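PDB 2BBD: coat protein from Sulfolobus turreted icosahedral virus, which forms the icosahedral shell of an archaeal virus as its major capsid protein, with a double-barrel fold related to that of coat proteins of some bacterial and eukaryotic viruses. Local coordinates for residues Q9-W14 with S149-I154; N27-K32 with E157-Q162; E234-R239 with S292-L297. All coordinates share one frame; numbering follows the deposited sequence.

Contacts 1 and 2 belong to one antiparallel sheet of the first jelly-roll barrel and share strand 145-158. Contact 1 pairs that strand with the outermost strand 2-13 on one flank; contact 2 pairs its end with strand 29-43 on the other. Their centres are about 22 Å apart, yet they touch: Ile154 CG2 packs on Ile30 CG2 at 3.9 Å. In contact 2 the side chain of Arg158 lies about 5 Å from a bound MPD, probably from the crystallisation liquor. Contact 3 lies in a four-strand sheet later in the chain, its centre about 41 Å from contact 1's and 39 Å from contact 2's. Contacts 1 and 3 lie on opposite sides of the chain's centre.

Contact 1. Residues Q9-W14 with S149-I154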
loop_
_atom_site.group_PDB
_atom_site.type_symbol
_atom_site.label_atom_id
_atom_site.label_comp_id
_atom_site.label_asym_id
_atom_site.label_seq_id
_atom_site.Cartn_x
_atom_site.Cartn_y
_atom_site.Cartn_z
ATOM N N GLN A 9 -17.897 16.187 2.234
ATOM C CA GLN A 9 -19.269 16.211 1.753
ATOM C C GLN A 9 -19.354 15.675 0.330
ATOM O O GLN A 9 -20.290 14.972 -0.026
ATOM C CB GLN A 9 -19.798 17.649 1.778
ATOM C CG GLN A 9 -21.303 17.753 1.864
ATOM C CD GLN A 9 -21.826 17.448 3.258
ATOM O OE1 GLN A 9 -21.652 16.337 3.770
ATOM N NE2 GLN A 9 -22.474 18.434 3.881
ATOM N N GLN A 10 -18.370 16.029 -0.484
ATOM C CA GLN A 10 -18.327 15.607 -1.878
ATOM C C GLN A 10 -17.904 14.140 -2.037
ATOM O O GLN A 10 -16.894 13.707 -1.474
ATOM C CB GLN A 10 -17.367 16.514 -2.649
ATOM C CG GLN A 10 -17.214 16.165 -4.121
ATOM C CD GLN A 10 -16.479 17.240 -4.913
ATOM O OE1 GLN A 10 -16.262 17.096 -6.117
ATOM N NE2 GLN A 10 -16.096 18.326 -4.238
ATOM N N THR A 11 -18.688 13.385 -2.803
ATOM C CA THR A 11 -18.389 11.982 -3.046
ATOM C C THR A 11 -18.091 11.809 -4.529
ATOM O O THR A 11 -18.370 12.699 -5.326
ATOM C CB THR A 11 -19.565 11.071 -2.651
ATOM O OG1 THR A 11 -20.695 11.364 -3.478
ATOM C CG2 THR A 11 -19.931 11.284 -1.191
ATOM N N TYR A 12 -17.524 10.666 -4.896
ATOM C CA TYR A 12 -17.162 10.408 -6.284
ATOM C C TYR A 12 -17.721 9.078 -6.750
ATOM O O TYR A 12 -17.445 8.025 -6.165
ATOM C CB TYR A 12 -15.638 10.443 -6.414
ATOM C CG TYR A 12 -15.061 11.720 -5.839
ATOM C CD1 TYR A 12 -14.923 12.869 -6.631
ATOM C CD2 TYR A 12 -14.748 11.814 -4.479
ATOM C CE1 TYR A 12 -14.489 14.087 -6.074
ATOM C CE2 TYR A 12 -14.321 13.022 -3.913
ATOM C CZ TYR A 12 -14.195 14.150 -4.720
ATOM O OH TYR A 12 -13.780 15.331 -4.173
ATOM N N ALA A 13 -18.524 9.132 -7.806
ATOM C CA ALA A 13 -19.138 7.933 -8.339
ATOM C C ALA A 13 -18.114 6.993 -8.943
ATOM O O ALA A 13 -17.104 7.412 -9.512
ATOM C CB ALA A 13 -20.197 8.299 -9.399
ATOM N N TRP A 14 -18.388 5.706 -8.807
ATOM C CA TRP A 14 -17.523 4.703 -9.369
ATOM C C TRP A 14 -18.000 4.438 -10.795
ATOM O O TRP A 14 -19.175 4.133 -11.004
ATOM C CB TRP A 14 -17.614 3.394 -8.560
ATOM C CG TRP A 14 -16.588 2.369 -8.968
ATOM C CD1 TRP A 14 -15.383 2.137 -8.371
ATOM C CD2 TRP A 14 -16.640 1.502 -10.115
ATOM N NE1 TRP A 14 -14.678 1.184 -9.071
ATOM C CE2 TRP A 14 -15.425 0.777 -10.146
ATOM C CE3 TRP A 14 -17.594 1.268 -11.117
ATOM C CZ2 TRP A 14 -15.138 -0.161 -11.139
ATOM C CZ3 TRP A 14 -17.308 0.332 -12.108
ATOM C CH2 TRP A 14 -16.087 -0.371 -12.110
ATOM N N SER A 149 -20.122 4.698 -4.814
ATOM C CA SER A 149 -19.375 5.953 -4.770
ATOM C C SER A 149 -18.252 5.870 -3.732
ATOM O O SER A 149 -18.313 5.072 -2.786
ATOM C CB SER A 149 -20.296 7.121 -4.382
ATOM O OG SER A 149 -21.307 7.357 -5.346
ATOM N N PHE A 150 -17.238 6.711 -3.915
ATOM C CA PHE A 150 -16.121 6.785 -2.995
ATOM C C PHE A 150 -16.378 7.880 -1.986
ATOM O O PHE A 150 -16.714 9.010 -2.366
ATOM C CB PHE A 150 -14.823 7.129 -3.715
ATOM C CG PHE A 150 -14.301 6.037 -4.596
ATOM C CD1 PHE A 150 -14.537 6.060 -5.965
ATOM C CD2 PHE A 150 -13.535 5.002 -4.060
ATOM C CE1 PHE A 150 -14.007 5.066 -6.795
ATOM C CE2 PHE A 150 -13.004 4.009 -4.877
ATOM C CZ PHE A 150 -13.239 4.042 -6.249
ATOM N N TYR A 151 -16.212 7.533 -0.710
ATOM C CA TYR A 151 -16.364 8.460 0.399
ATOM C C TYR A 151 -14.971 8.712 0.965
ATOM O O TYR A 151 -14.218 7.771 1.238
ATOM C CB TYR A 151 -17.272 7.868 1.477
ATOM C CG TYR A 151 -18.678 7.652 0.993
ATOM C CD1 TYR A 151 -18.968 6.633 0.092
ATOM C CD2 TYR A 151 -19.716 8.498 1.399
ATOM C CE1 TYR A 151 -20.254 6.455 -0.403
ATOM C CE2 TYR A 151 -21.013 8.334 0.909
ATOM C CZ TYR A 151 -21.272 7.309 0.008
ATOM O OH TYR A 151 -22.537 7.139 -0.497
ATOM N N ILE A 152 -14.632 9.986 1.131
ATOM C CA ILE A 152 -13.326 10.377 1.629
ATOM C C ILE A 152 -13.393 10.889 3.064
ATOM O O ILE A 152 -14.194 11.768 3.379
ATOM C CB ILE A 152 -12.728 11.483 0.752
ATOM C CG1 ILE A 152 -12.754 11.055 -0.716
ATOM C CG2 ILE A 152 -11.324 11.827 1.233
ATOM C CD1 ILE A 152 -11.990 9.751 -1.028
ATOM N N THR A 153 -12.555 10.336 3.936
ATOM C CA THR A 153 -12.547 10.771 5.327
ATOM C C THR A 153 -11.130 11.158 5.734
ATOM O O THR A 153 -10.186 10.407 5.542
ATOM C CB THR A 153 -13.076 9.682 6.248
ATOM O OG1 THR A 153 -14.427 9.381 5.887
ATOM C CG2 THR A 153 -13.053 10.146 7.682
ATOM N N ILE A 154 -10.984 12.343 6.301
ATOM C CA ILE A 154 -9.661 12.815 6.666
ATOM C C ILE A 154 -9.443 12.965 8.159
ATOM O O ILE A 154 -10.297 13.488 8.882
ATOM C CB ILE A 154 -9.384 14.159 5.956
ATOM C CG1 ILE A 154 -9.563 13.967 4.451
ATOM C CG2 ILE A 154 -7.967 14.655 6.256
ATOM C CD1 ILE A 154 -9.668 15.246 3.696
HETATM O O HOH W 1 -21.573 10.144 -5.847
#
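Phe150 CZ comes up to the edge of the Trp14 indole, 3.6 Å from its CD1, while CD1 meets the phenyl ring obliquely. The ring planes are 36° apart, too skewed for a stack and too shallow for a T. Trp14 sets its CG opposite the backbone N (chi1 -172°), swinging the indole beside the phenyl group, and a hydrogen bond from its NE1 to the carbonyl of Leu60 fixes its rotation. The edge of the Phe150 ring also abuts the Tyr12 carbonyl, with CD1 3.5 Å from Tyr12 O. On the same face of the sheet, Tyr12 reaches along strand 145-158 and brings CE2 to 4.1 Å from Ile152 CG1, crossing that side chain roughly at right angles. Ile20 and Ile22 of the facing sheet also pack against this tyrosine, so it is wedged between the layers of the barrel.

On the other face, the methyl of Thr11 is the bump: CG2 approaches the Tyr151 ring obliquely and off-centre, 4.2 Å from its centroid, a CH-pi contact between side chains that run alongside each other. The same threonine turns OG1 to a water, 2.8 Å away, that also binds Ser149 OG.

The backbones join through an antiparallel hydrogen-bonded pair, Tyr12 with Phe150, whose shorter bond runs 2.6 Å from Phe150 N to Tyr12 O, followed by the non-hydrogen-bonded pair Ala13 with Ser149.

The chemistry differs by face: Phe150, Tyr12 and Ile152 pack mostly through aromatic and aliphatic groups; the other face joins the CH-pi contact to water-linked hydroxyls.

Contact 2. Residues N27-K32 with E157-Q162; sequences NNFIRK and ERVTAQ
Asn28, Phe29 and Val159 grip one water between them. Val159 N donates to it at 2.8 Å and Phe29 N at a longer 3.3 Å, while the water probably gives a proton to Asn28 OD1. It thus links the two segments where the strand pairing ends. The same Phe29 N also makes a weak bond to Glu157 O, and the sounder half of this antiparallel pair is Glu157 N to Phe29 O, 2.8 Å. Asn28 ND2 is hydrogen-bonded to Tyr4 OH.

Beyond the water, Val159 covers one face of the Phe29 ring, a CH-pi contact: its CB stands 3.8 Å from the centroid, only 15° off the normal, and CG2 presses on CD1 at 3.4 Å.

Across the pair, a salt bridge joins Arg31 NH1 to Glu157 OE1, 2.6 Å apart. The arginine bends at chi3 (69°) to bring its guanidinium round, and the oxygen lies 23° out of that group's plane. The other carboxylate oxygen, OE2, takes Arg122 and the amino group of Gly1, which together hold the buried acid fast.

Arg31 and Lys32 both face Thr155 in a classic beta bulge, where strand 29-43 turns a corner. Within this sheet of the first jelly-roll barrel, strands 2-13 and 108-123 flank the pair on its two sides, and strand 145-158 leads through Val159 to Thr160, the N-cap of helix 161-166.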
loop_
_atom_site.group_PDB
_atom_site.type_symbol
_atom_site.label_atom_id
_atom_site.label_comp_id
_atom_site.label_asym_id
_atom_site.label_seq_id
_atom_site.Cartn_x
_atom_site.Cartn_y
_atom_site.Cartn_z
ATOM N N ASN A 27 -7.053 21.903 5.856
ATOM C CA ASN A 27 -7.571 22.544 7.054
ATOM C C ASN A 27 -6.583 22.563 8.198
ATOM O O ASN A 27 -6.603 23.467 9.027
ATOM C CB ASN A 27 -8.836 21.836 7.520
ATOM C CG ASN A 27 -9.943 21.882 6.490
ATOM O OD1 ASN A 27 -10.992 21.271 6.673
ATOM N ND2 ASN A 27 -9.717 22.612 5.400
ATOM N N ASN A 28 -5.736 21.547 8.252
ATOM C CA ASN A 28 -4.732 21.412 9.299
ATOM C C ASN A 28 -3.763 20.344 8.845
ATOM O O ASN A 28 -3.802 19.904 7.684
ATOM C CB ASN A 28 -5.383 20.959 10.607
ATOM C CG ASN A 28 -5.774 22.117 11.502
ATOM O OD1 ASN A 28 -4.951 22.981 11.812
ATOM N ND2 ASN A 28 -7.034 22.135 11.934
ATOM N N PHE A 29 -2.885 19.934 9.753
ATOM C CA PHE A 29 -1.950 18.870 9.437
ATOM C C PHE A 29 -2.823 17.625 9.258
ATOM O O PHE A 29 -3.888 17.520 9.871
ATOM C CB PHE A 29 -0.948 18.669 10.584
ATOM C CG PHE A 29 0.237 19.605 10.534
ATOM C CD1 PHE A 29 1.472 19.207 11.048
ATOM C CD2 PHE A 29 0.125 20.881 9.979
ATOM C CE1 PHE A 29 2.583 20.066 11.009
ATOM C CE2 PHE A 29 1.229 21.747 9.936
ATOM C CZ PHE A 29 2.455 21.339 10.452
ATOM N N ILE A 30 -2.374 16.691 8.428
ATOM C CA ILE A 30 -3.136 15.473 8.152
ATOM C C ILE A 30 -2.397 14.215 8.598
ATOM O O ILE A 30 -1.255 13.994 8.205
ATOM C CB ILE A 30 -3.435 15.371 6.634
ATOM C CG1 ILE A 30 -4.319 16.551 6.208
ATOM C CG2 ILE A 30 -4.078 14.022 6.304
ATOM C CD1 ILE A 30 -4.428 16.733 4.692
ATOM N N ARG A 31 -3.047 13.400 9.422
ATOM C CA ARG A 31 -2.440 12.160 9.892
ATOM C C ARG A 31 -2.819 11.006 8.965
ATOM O O ARG A 31 -2.026 10.083 8.740
ATOM C CB ARG A 31 -2.873 11.865 11.326
ATOM C CG ARG A 31 -2.343 12.869 12.348
ATOM C CD ARG A 31 -2.825 12.503 13.725
ATOM N NE ARG A 31 -2.184 11.274 14.179
ATOM C CZ ARG A 31 -0.928 11.216 14.610
ATOM N NH1 ARG A 31 -0.194 12.320 14.651
ATOM N NH2 ARG A 31 -0.399 10.061 14.982
ATOM N N LYS A 32 -4.031 11.050 8.419
ATOM C CA LYS A 32 -4.430 10.011 7.488
ATOM C C LYS A 32 -5.647 10.335 6.631
ATOM O O LYS A 32 -6.392 11.279 6.893
ATOM C CB LYS A 32 -4.642 8.676 8.219
ATOM C CG LYS A 32 -5.927 8.521 9.007
ATOM C CD LYS A 32 -6.071 7.059 9.480
ATOM C CE LYS A 32 -7.337 6.822 10.309
ATOM N NZ LYS A 32 -8.588 6.924 9.504
ATOM N N GLU A 157 -4.872 16.966 12.450
ATOM C CA GLU A 157 -4.246 17.232 13.731
ATOM C C GLU A 157 -3.990 18.730 13.710
ATOM O O GLU A 157 -3.375 19.260 12.776
ATOM C CB GLU A 157 -2.925 16.486 13.924
ATOM C CG GLU A 157 -2.452 16.540 15.376
ATOM C CD GLU A 157 -1.117 15.857 15.606
ATOM O OE1 GLU A 157 -0.903 14.748 15.075
ATOM O OE2 GLU A 157 -0.282 16.426 16.336
ATOM N N ARG A 158 -4.501 19.413 14.721
ATOM C CA ARG A 158 -4.314 20.841 14.811
ATOM C C ARG A 158 -2.961 21.087 15.467
ATOM O O ARG A 158 -2.815 21.006 16.688
ATOM C CB ARG A 158 -5.445 21.469 15.626
ATOM C CG ARG A 158 -5.256 22.943 15.870
ATOM C CD ARG A 158 -6.543 23.608 16.315
ATOM N NE ARG A 158 -6.282 24.931 16.876
ATOM C CZ ARG A 158 -5.775 25.136 18.089
ATOM N NH1 ARG A 158 -5.480 24.099 18.867
ATOM N NH2 ARG A 158 -5.562 26.373 18.526
ATOM N N VAL A 159 -1.970 21.367 14.634
ATOM C CA VAL A 159 -0.619 21.622 15.100
ATOM C C VAL A 159 -0.386 23.126 15.105
ATOM O O VAL A 159 -0.429 23.783 14.061
ATOM C CB VAL A 159 0.409 20.924 14.189
ATOM C CG1 VAL A 159 1.808 21.139 14.715
ATOM C CG2 VAL A 159 0.098 19.432 14.129
ATOM N N THR A 160 -0.156 23.666 16.293
ATOM C CA THR A 160 0.057 25.098 16.455
ATOM C C THR A 160 1.509 25.496 16.232
ATOM O O THR A 160 2.414 24.664 16.299
ATOM C CB THR A 160 -0.366 25.545 17.861
ATOM O OG1 THR A 160 0.441 24.868 18.835
ATOM C CG2 THR A 160 -1.833 25.193 18.102
ATOM N N ALA A 161 1.719 26.778 15.958
ATOM C CA ALA A 161 3.057 27.297 15.733
ATOM C C ALA A 161 3.917 27.052 16.975
ATOM O O ALA A 161 5.127 26.845 16.873
ATOM C CB ALA A 161 2.984 28.788 15.416
ATOM N N GLN A 162 3.284 27.064 18.143
ATOM C CA GLN A 162 3.998 26.849 19.394
ATOM C C GLN A 162 4.567 25.437 19.450
ATOM O O GLN A 162 5.732 25.238 19.819
ATOM C CB GLN A 162 3.063 27.084 20.584
ATOM C CG GLN A 162 3.699 26.883 21.963
ATOM C CD GLN A 162 4.894 27.798 22.211
ATOM O OE1 GLN A 162 6.020 27.501 21.797
ATOM N NE2 GLN A 162 4.650 28.922 22.879
HETATM O O HOH W 2 -2.353 22.232 11.995
#

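Contact 3. Residues E234-R239 with S292-L297; sequences ELKIVR and SIEYDL
Ile237 and Ile293 lie side by side at the apolar centre, their branches pointing the same way. Ile237 CD1 is pushed to 3.4 Å from Ile293 CG1, tighter than usual for two carbons. From its other side Ile293 offers CG2 to Leu235 CD1, 3.7 Å away. That leucine methyl also rests on the backbone, 3.3 Å from Glu294 O. Tyr295 completes this face, but its ring leads away, toward Val305 and Tyr309 of strand 303-313.

Outward from there the two backbones pair antiparallel. Lys236 with Glu294 and Glu234 with Asp296 are the hydrogen-bonded pairs; the shortest bond is Asp296 N to Glu234 O, 2.6 Å. Past the paired strands, Val238 N still reaches Ser292 O at 2.8 Å.

The opposite face is polar. Glu294 takes the cramped rotamer in which CG sits between backbone N and carbonyl carbon (chi1 53°), and this carries the acid across to Val238, so that Val238 CG2 touches Glu294 CD at 3.5 Å. Glu294 OE2 comes within 2.8 Å of Asp296 OD1 on the next-but-one residue, with Glu234 and, beyond it, Asp244 close by, and a proton would probably be held more tightly by this cluster of acids. Lys236 runs extended alongside Glu294, but Lys236 NZ stays 5.0 Å from Glu294 OE2, so any relief is long-range. His201 ND1 bonds to Glu294 OE1. At the rim Arg239, bent at chi3, curls its guanidinium round toward Ser292, whose hydroxyl binds Ser290 O.

Together strands 230-237 and 293-299 form the middle of a four-strand antiparallel sheet, consistent with a place in the second barrel of the double-barrel fold: 243-249 pairs with the other edge of 230-237, and 200-204 with the other edge of 293-299.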
loop_
_atom_site.group_PDB
_atom_site.type_symbol
_atom_site.label_atom_id
_atom_site.label_comp_id
_atom_site.label_asym_id
_atom_site.label_seq_id
_atom_site.Cartn_x
_atom_site.Cartn_y
_atom_site.Cartn_z
ATOM N N GLU A 234 14.645 -13.992 -0.043
ATOM C CA GLU A 234 16.006 -13.663 0.335
ATOM C C GLU A 234 16.319 -12.178 0.145
ATOM O O GLU A 234 16.063 -11.617 -0.923
ATOM C CB GLU A 234 16.954 -14.506 -0.518
ATOM C CG GLU A 234 18.402 -14.530 -0.084
ATOM C CD GLU A 234 19.261 -15.348 -1.043
ATOM O OE1 GLU A 234 18.754 -16.351 -1.590
ATOM O OE2 GLU A 234 20.439 -14.991 -1.245
ATOM N N LEU A 235 16.847 -11.548 1.194
ATOM C CA LEU A 235 17.249 -10.145 1.141
ATOM C C LEU A 235 18.767 -10.208 1.255
ATOM O O LEU A 235 19.308 -10.594 2.298
ATOM C CB LEU A 235 16.671 -9.344 2.310
ATOM C CG LEU A 235 16.999 -7.850 2.210
ATOM C CD1 LEU A 235 16.298 -7.258 0.981
ATOM C CD2 LEU A 235 16.572 -7.119 3.486
ATOM N N LYS A 236 19.453 -9.828 0.185
ATOM C CA LYS A 236 20.904 -9.924 0.165
ATOM C C LYS A 236 21.664 -8.646 -0.181
ATOM O O LYS A 236 21.263 -7.886 -1.066
ATOM C CB LYS A 236 21.292 -11.036 -0.817
ATOM C CG LYS A 236 22.778 -11.301 -0.982
ATOM C CD LYS A 236 22.983 -12.334 -2.088
ATOM C CE LYS A 236 24.447 -12.701 -2.277
ATOM N NZ LYS A 236 24.618 -13.695 -3.390
ATOM N N ILE A 237 22.766 -8.425 0.534
ATOM C CA ILE A 237 23.631 -7.273 0.301
ATOM C C ILE A 237 24.579 -7.737 -0.797
ATOM O O ILE A 237 25.364 -8.662 -0.591
ATOM C CB ILE A 237 24.472 -6.916 1.564
ATOM C CG1 ILE A 237 23.562 -6.730 2.781
ATOM C CG2 ILE A 237 25.279 -5.639 1.319
ATOM C CD1 ILE A 237 22.508 -5.662 2.619
ATOM N N VAL A 238 24.501 -7.107 -1.964
ATOM C CA VAL A 238 25.345 -7.482 -3.091
ATOM C C VAL A 238 26.623 -6.652 -3.195
ATOM O O VAL A 238 27.613 -7.103 -3.774
ATOM C CB VAL A 238 24.570 -7.352 -4.424
ATOM C CG1 VAL A 238 25.490 -7.638 -5.602
ATOM C CG2 VAL A 238 23.397 -8.319 -4.436
ATOM N N ARG A 239 26.604 -5.441 -2.643
ATOM C CA ARG A 239 27.777 -4.574 -2.712
ATOM C C ARG A 239 28.806 -4.966 -1.665
ATOM O O ARG A 239 28.531 -4.938 -0.461
ATOM C CB ARG A 239 27.377 -3.106 -2.540
ATOM C CG ARG A 239 28.559 -2.143 -2.578
ATOM C CD ARG A 239 28.130 -0.693 -2.819
ATOM N NE ARG A 239 28.184 -0.314 -4.234
ATOM C CZ ARG A 239 27.355 -0.764 -5.174
ATOM N NH1 ARG A 239 26.389 -1.618 -4.860
ATOM N NH2 ARG A 239 27.492 -0.361 -6.432
ATOM N N SER A 292 22.657 -2.050 -4.197
ATOM C CA SER A 292 23.440 -2.693 -3.154
ATOM C C SER A 292 22.663 -3.749 -2.380
ATOM O O SER A 292 23.253 -4.647 -1.779
ATOM C CB SER A 292 23.982 -1.635 -2.197
ATOM O OG SER A 292 24.823 -0.731 -2.893
ATOM N N ILE A 293 21.341 -3.638 -2.383
ATOM C CA ILE A 293 20.508 -4.603 -1.685
ATOM C C ILE A 293 19.383 -5.041 -2.612
ATOM O O ILE A 293 18.677 -4.215 -3.188
ATOM C CB ILE A 293 19.919 -4.012 -0.390
ATOM C CG1 ILE A 293 21.044 -3.407 0.461
ATOM C CG2 ILE A 293 19.217 -5.106 0.403
ATOM C CD1 ILE A 293 20.583 -2.833 1.802
ATOM N N GLU A 294 19.240 -6.353 -2.759
ATOM C CA GLU A 294 18.231 -6.947 -3.623
ATOM C C GLU A 294 17.341 -7.892 -2.835
ATOM O O GLU A 294 17.720 -8.366 -1.760
ATOM C CB GLU A 294 18.914 -7.764 -4.722
ATOM C CG GLU A 294 19.913 -8.783 -4.156
ATOM C CD GLU A 294 20.370 -9.836 -5.153
ATOM O OE1 GLU A 294 20.453 -9.539 -6.366
ATOM O OE2 GLU A 294 20.665 -10.971 -4.716
ATOM N N TYR A 295 16.146 -8.149 -3.356
ATOM C CA TYR A 295 15.273 -9.128 -2.726
ATOM C C TYR A 295 15.105 -10.195 -3.810
ATOM O O TYR A 295 14.969 -9.878 -4.995
ATOM C CB TYR A 295 13.946 -8.507 -2.254
ATOM C CG TYR A 295 12.846 -8.331 -3.276
ATOM C CD1 TYR A 295 11.949 -9.359 -3.546
ATOM C CD2 TYR A 295 12.653 -7.103 -3.915
ATOM C CE1 TYR A 295 10.882 -9.171 -4.423
ATOM C CE2 TYR A 295 11.595 -6.906 -4.788
ATOM C CZ TYR A 295 10.714 -7.940 -5.039
ATOM O OH TYR A 295 9.673 -7.748 -5.918
ATOM N N ASP A 296 15.178 -11.458 -3.398
ATOM C CA ASP A 296 15.096 -12.585 -4.320
ATOM C C ASP A 296 13.997 -13.560 -3.934
ATOM O O ASP A 296 13.636 -13.677 -2.763
ATOM C CB ASP A 296 16.432 -13.338 -4.327
ATOM C CG ASP A 296 17.632 -12.408 -4.413
ATOM O OD1 ASP A 296 18.653 -12.698 -3.756
ATOM O OD2 ASP A 296 17.561 -11.396 -5.141
ATOM N N LEU A 297 13.483 -14.274 -4.926
ATOM C CA LEU A 297 12.437 -15.247 -4.675
ATOM C C LEU A 297 12.665 -16.573 -5.392
ATOM O O LEU A 297 13.315 -16.634 -6.434
ATOM C CB LEU A 297 11.073 -14.692 -5.096
ATOM C CG LEU A 297 10.497 -13.467 -4.378
ATOM C CD1 LEU A 297 9.188 -13.069 -5.069
ATOM C CD2 LEU A 297 10.260 -13.769 -2.893
#